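Local coordinates for uncharacterized protein (Thermotoga maritima, PDB 1VMJ) that is of unknown function but belongs to the YjbQ (UPF0047) family, binds a sodium ion in the crystal and has been proposed to act as a thiamin phosphate synthase, at residues E98-A101 with D102-K106; E135-G138 with M139-K142. All coordinates share one frame; numbering follows the deposited sequence.

Contact 1 (98-106) comes first along the chain, where the loop after helix 69-82 runs into helix 101-110; contact 2 (135-142) follows in the loop joining strand 130-135 of the three-stranded antiparallel sheet to strand 142-150 of the five-stranded one. Their centres lie 12 Å apart and the two meet directly. N100 ND2 probably donates a hydrogen bond to D137 OD2 at 3.0 Å, and A103 CB packs on D137 and F136. Sulfate O2 of contact 2 lies 4.8 Å from the sodium ion of contact 1, and the D137 side chain about 6 Å from that ion, consistent with a pocket for an anionic, possibly phosphorylated, ligand.

Contact 1. Residues E98-A101 with D102-K106; sequences EDNA and DAHLK. With NA (sodium ion), chain B.
N100 and H104 reach across the first turn of helix 101-110 to hold one sodium ion, with N100 at the N-cap position but making no side-chain capping bond. From CB, which lies 4.4 Å from the CB of A103, the N100 side chain leaves with CG between its own N and C (chi1 69°), which sets CG 3.1 Å from the sodium ion. N100 OD1 coordinates the sodium ion at 2.5 Å. N100 ND2 donates to water 3, itself a metal ligand, at 2.7 Å, and also to D137 OD2, so the amide's rotation is fixed from both ends. H104 brings NE2 to the same ion at 2.1 Å, its ring turned 83° from the N100 amide plane with OD1 at the ring edge. The 3.3 Å between N100 OD1 and H104 NE2 reflects two ligands of one metal rather than a hydrogen bond. H93 and waters 1, 3 and 4 complete the site, and H104 ND1 is hydrogen-bonded to N65 of the second subunit, fixing the ring from its other nitrogen. Water 1 also donates to E98 OE1, placing that carboxylate in the second shell. K106 NZ is salt-bridged to D102 OD2 at 2.8 Å, donating to that oxygen's anti lone pair; NZ also pairs with E80, and D102 OD1 with R27. A103 N donates to N100 O at 2.9 Å, closing the first turn.

Contact 2. Residues E135-G138 with M139-K142; sequences EFDG and MRPK. With SO4 (sulfate ion), chain C.
The guanidinium of R140 has the CE of K142 over one face, 3.5 Å above the plane and offset toward the rim; at its edge lie the D137 carboxylate, the sulfate and water 6. R140 NH1 donates to sulfate O1 at 2.9 Å and NH2 to sulfate O4, both bonds nearly straight. R140 NH2 also forms a salt bridge with D137 OD2 at 2.9 Å; OD2 lies near the guanidinium plane, while NH2 is tilted well out of the carboxylate plane, the two groups being 59° apart. A leucine in place of R140 would probably leave the sulfate without both of these donors and D137 without its arginine mate. K142 bends at chi3 (78°), and its NZ makes a salt bridge with E135 OE2 at 2.6 Å on the syn side, donates to D137 O at 2.9 Å, and also bonds T59 OG1. The same OE2 accepts D137 N on its anti side, so one oxygen ties lysine and backbone together. The sulfate, probably from the crystallisation liquor, is also bonded by H57, I58 and T59. E135 ends strand 130-135 and K142 opens strand 142-150, while F136 and D137 rest on helix 101-110 at A103.

Contact 1. Residues E98-A101 with D102-K106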
loop_
_atom_site.group_PDB
_atom_site.type_symbol
_atom_site.label_atom_id
_atom_site.label_comp_id
_atom_site.label_asym_id
_atom_site.label_seq_id
_atom_site.Cartn_x
_atom_site.Cartn_y
_atom_site.Cartn_z
ATOM N N GLU A 98 -24.008 -13.361 -0.884
ATOM C CA GLU A 98 -23.327 -12.072 -0.787
ATOM C C GLU A 98 -23.265 -11.488 -2.179
ATOM O O GLU A 98 -23.391 -12.221 -3.145
ATOM C CB GLU A 98 -21.903 -12.233 -0.236
ATOM C CG GLU A 98 -21.887 -12.700 1.204
ATOM C CD GLU A 98 -22.487 -11.661 2.130
ATOM O OE1 GLU A 98 -21.899 -10.557 2.247
ATOM O OE2 GLU A 98 -23.545 -11.946 2.738
ATOM N N ASP A 99 -23.097 -10.165 -2.281
ATOM C CA ASP A 99 -22.935 -9.542 -3.585
ATOM C C ASP A 99 -21.766 -8.588 -3.614
ATOM O O ASP A 99 -21.620 -7.808 -4.553
ATOM C CB ASP A 99 -24.232 -8.848 -4.030
ATOM C CG ASP A 99 -24.569 -7.603 -3.221
ATOM O OD1 ASP A 99 -23.694 -7.011 -2.565
ATOM O OD2 ASP A 99 -25.749 -7.169 -3.296
ATOM N N ASN A 100 -20.894 -8.685 -2.616
ATOM C CA ASN A 100 -19.832 -7.695 -2.475
ATOM C C ASN A 100 -18.442 -8.137 -2.915
ATOM O O ASN A 100 -17.483 -7.434 -2.642
ATOM C CB ASN A 100 -19.797 -7.161 -1.035
ATOM C CG ASN A 100 -19.337 -8.203 -0.015
ATOM O OD1 ASN A 100 -18.923 -9.311 -0.358
ATOM N ND2 ASN A 100 -19.349 -7.812 1.255
ATOM N N ALA A 101 -18.320 -9.221 -3.685
ATOM C CA ALA A 101 -16.995 -9.648 -4.155
ATOM C C ALA A 101 -16.197 -8.506 -4.790
ATOM O O ALA A 101 -15.017 -8.306 -4.474
ATOM C CB ALA A 101 -17.125 -10.829 -5.099
ATOM N N ASP A 102 -16.852 -7.711 -5.628
ATOM C CA ASP A 102 -16.185 -6.613 -6.320
ATOM C C ASP A 102 -15.569 -5.607 -5.366
ATOM O O ASP A 102 -14.541 -5.000 -5.682
ATOM C CB ASP A 102 -17.125 -5.865 -7.249
ATOM C CG ASP A 102 -18.112 -4.967 -6.498
ATOM O OD1 ASP A 102 -19.010 -5.482 -5.782
ATOM O OD2 ASP A 102 -17.930 -3.728 -6.579
ATOM N N ALA A 103 -16.198 -5.418 -4.204
ATOM C CA ALA A 103 -15.727 -4.428 -3.243
ATOM C C ALA A 103 -14.380 -4.844 -2.645
ATOM O O ALA A 103 -13.542 -3.992 -2.340
ATOM C CB ALA A 103 -16.752 -4.193 -2.145
ATOM N N HIS A 104 -14.168 -6.147 -2.490
ATOM C CA HIS A 104 -12.891 -6.655 -1.978
ATOM C C HIS A 104 -11.790 -6.374 -2.990
ATOM O O HIS A 104 -10.656 -6.058 -2.624
ATOM C CB HIS A 104 -12.957 -8.151 -1.758
ATOM C CG HIS A 104 -13.952 -8.576 -0.731
ATOM N ND1 HIS A 104 -13.612 -8.821 0.582
ATOM C CD2 HIS A 104 -15.272 -8.846 -0.835
ATOM C CE1 HIS A 104 -14.686 -9.200 1.246
ATOM N NE2 HIS A 104 -15.705 -9.226 0.414
ATOM N N LEU A 105 -12.131 -6.494 -4.270
ATOM C CA LEU A 105 -11.198 -6.194 -5.368
ATOM C C LEU A 105 -10.918 -4.692 -5.524
ATOM O O LEU A 105 -9.763 -4.289 -5.618
ATOM C CB LEU A 105 -11.701 -6.810 -6.703
ATOM C CG LEU A 105 -12.030 -8.296 -6.647
ATOM C CD1 LEU A 105 -12.442 -8.775 -8.024
ATOM C CD2 LEU A 105 -10.939 -9.142 -6.076
ATOM N N LYS A 106 -11.966 -3.880 -5.533
ATOM C CA LYS A 106 -11.823 -2.434 -5.637
ATOM C C LYS A 106 -10.946 -1.891 -4.507
ATOM O O LYS A 106 -10.075 -1.053 -4.722
ATOM C CB LYS A 106 -13.197 -1.746 -5.644
ATOM C CG LYS A 106 -14.018 -1.905 -6.896
ATOM C CD LYS A 106 -15.285 -1.067 -6.788
ATOM C CE LYS A 106 -16.034 -0.949 -8.111
ATOM N NZ LYS A 106 -16.600 -2.237 -8.520
HETATM NA NA NA B . -17.329 -10.234 1.309
HETATM O O HOH W 1 -19.077 -10.991 2.088
HETATM O O HOH W 2 -19.758 -8.331 -6.834
HETATM O O HOH W 3 -17.563 -8.801 2.950
HETATM O O HOH W 4 -16.226 -11.160 3.031
#

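Contact 2. Residues E135-G138 with M139-K142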
loop_
_atom_site.group_PDB
_atom_site.type_symbol
_atom_site.label_atom_id
_atom_site.label_comp_id
_atom_site.label_asym_id
_atom_site.label_seq_id
_atom_site.Cartn_x
_atom_site.Cartn_y
_atom_site.Cartn_z
ATOM N N GLU A 135 -15.418 3.936 0.364
ATOM C CA GLU A 135 -16.406 2.922 0.656
ATOM C C GLU A 135 -16.807 2.190 -0.617
ATOM O O GLU A 135 -17.235 2.833 -1.562
ATOM C CB GLU A 135 -17.658 3.582 1.268
ATOM C CG GLU A 135 -18.747 2.588 1.653
ATOM C CD GLU A 135 -18.244 1.589 2.657
ATOM O OE1 GLU A 135 -18.264 1.907 3.876
ATOM O OE2 GLU A 135 -17.816 0.504 2.219
ATOM N N PHE A 136 -16.680 0.859 -0.640
ATOM C CA PHE A 136 -17.110 0.071 -1.788
ATOM C C PHE A 136 -18.275 -0.876 -1.505
ATOM O O PHE A 136 -18.773 -1.522 -2.412
ATOM C CB PHE A 136 -15.908 -0.655 -2.402
ATOM C CG PHE A 136 -14.814 0.293 -2.796
ATOM C CD1 PHE A 136 -15.065 1.263 -3.739
ATOM C CD2 PHE A 136 -13.572 0.271 -2.191
ATOM C CE1 PHE A 136 -14.093 2.178 -4.089
ATOM C CE2 PHE A 136 -12.606 1.180 -2.545
ATOM C CZ PHE A 136 -12.891 2.138 -3.499
ATOM N N ASP A 137 -18.672 -0.976 -0.235
ATOM C CA ASP A 137 -19.834 -1.793 0.147
ATOM C C ASP A 137 -20.482 -1.201 1.402
ATOM O O ASP A 137 -20.436 -1.773 2.495
ATOM C CB ASP A 137 -19.424 -3.257 0.364
ATOM C CG ASP A 137 -20.610 -4.147 0.759
ATOM O OD1 ASP A 137 -21.735 -3.908 0.236
ATOM O OD2 ASP A 137 -20.423 -5.060 1.606
ATOM N N GLY A 138 -21.079 -0.039 1.198
ATOM C CA GLY A 138 -21.576 0.788 2.296
ATOM C C GLY A 138 -23.013 0.524 2.700
ATOM O O GLY A 138 -23.489 -0.591 2.597
ATOM N N MET A 139 -23.683 1.564 3.194
ATOM C CA MET A 139 -25.043 1.443 3.740
ATOM C C MET A 139 -25.097 0.541 4.966
ATOM O O MET A 139 -26.121 -0.082 5.246
ATOM C CB MET A 139 -26.045 0.982 2.675
ATOM C CG MET A 139 -25.984 1.849 1.456
ATOM S SD MET A 139 -27.167 1.423 0.155
ATOM C CE MET A 139 -26.742 -0.253 -0.222
ATOM N N ARG A 140 -23.997 0.500 5.712
ATOM C CA ARG A 140 -23.927 -0.212 6.982
ATOM C C ARG A 140 -22.777 0.420 7.745
ATOM O O ARG A 140 -21.895 1.016 7.131
ATOM C CB ARG A 140 -23.703 -1.699 6.765
ATOM C CG ARG A 140 -22.457 -2.051 5.983
ATOM C CD ARG A 140 -22.384 -3.549 5.749
ATOM N NE ARG A 140 -21.332 -3.958 4.821
ATOM C CZ ARG A 140 -20.140 -4.424 5.167
ATOM N NH1 ARG A 140 -19.802 -4.550 6.440
ATOM N NH2 ARG A 140 -19.268 -4.756 4.235
ATOM N N PRO A 141 -22.774 0.292 9.089
ATOM C CA PRO A 141 -21.746 0.962 9.880
ATOM C C PRO A 141 -20.381 0.307 9.717
ATOM O O PRO A 141 -20.221 -0.897 9.945
ATOM C CB PRO A 141 -22.250 0.802 11.322
ATOM C CG PRO A 141 -23.037 -0.471 11.287
ATOM C CD PRO A 141 -23.714 -0.463 9.944
ATOM N N LYS A 142 -19.410 1.103 9.279
ATOM C CA LYS A 142 -18.077 0.612 9.027
ATOM C C LYS A 142 -17.073 1.566 9.612
ATOM O O LYS A 142 -17.375 2.720 9.935
ATOM C CB LYS A 142 -17.873 0.409 7.529
ATOM C CG LYS A 142 -18.802 -0.694 7.034
ATOM C CD LYS A 142 -18.813 -0.856 5.548
ATOM C CE LYS A 142 -17.587 -1.606 5.040
ATOM N NZ LYS A 142 -17.727 -1.747 3.533
HETATM S S SO4 C . -16.328 -6.439 5.893
HETATM O O1 SO4 C . -17.361 -6.102 6.853
HETATM O O2 SO4 C . -16.474 -7.795 5.397
HETATM O O3 SO4 C . -14.998 -6.366 6.530
HETATM O O4 SO4 C . -16.417 -5.467 4.842
HETATM O O HOH W 5 -20.787 2.663 5.144
HETATM O O HOH W 6 -23.240 -3.309 2.597
#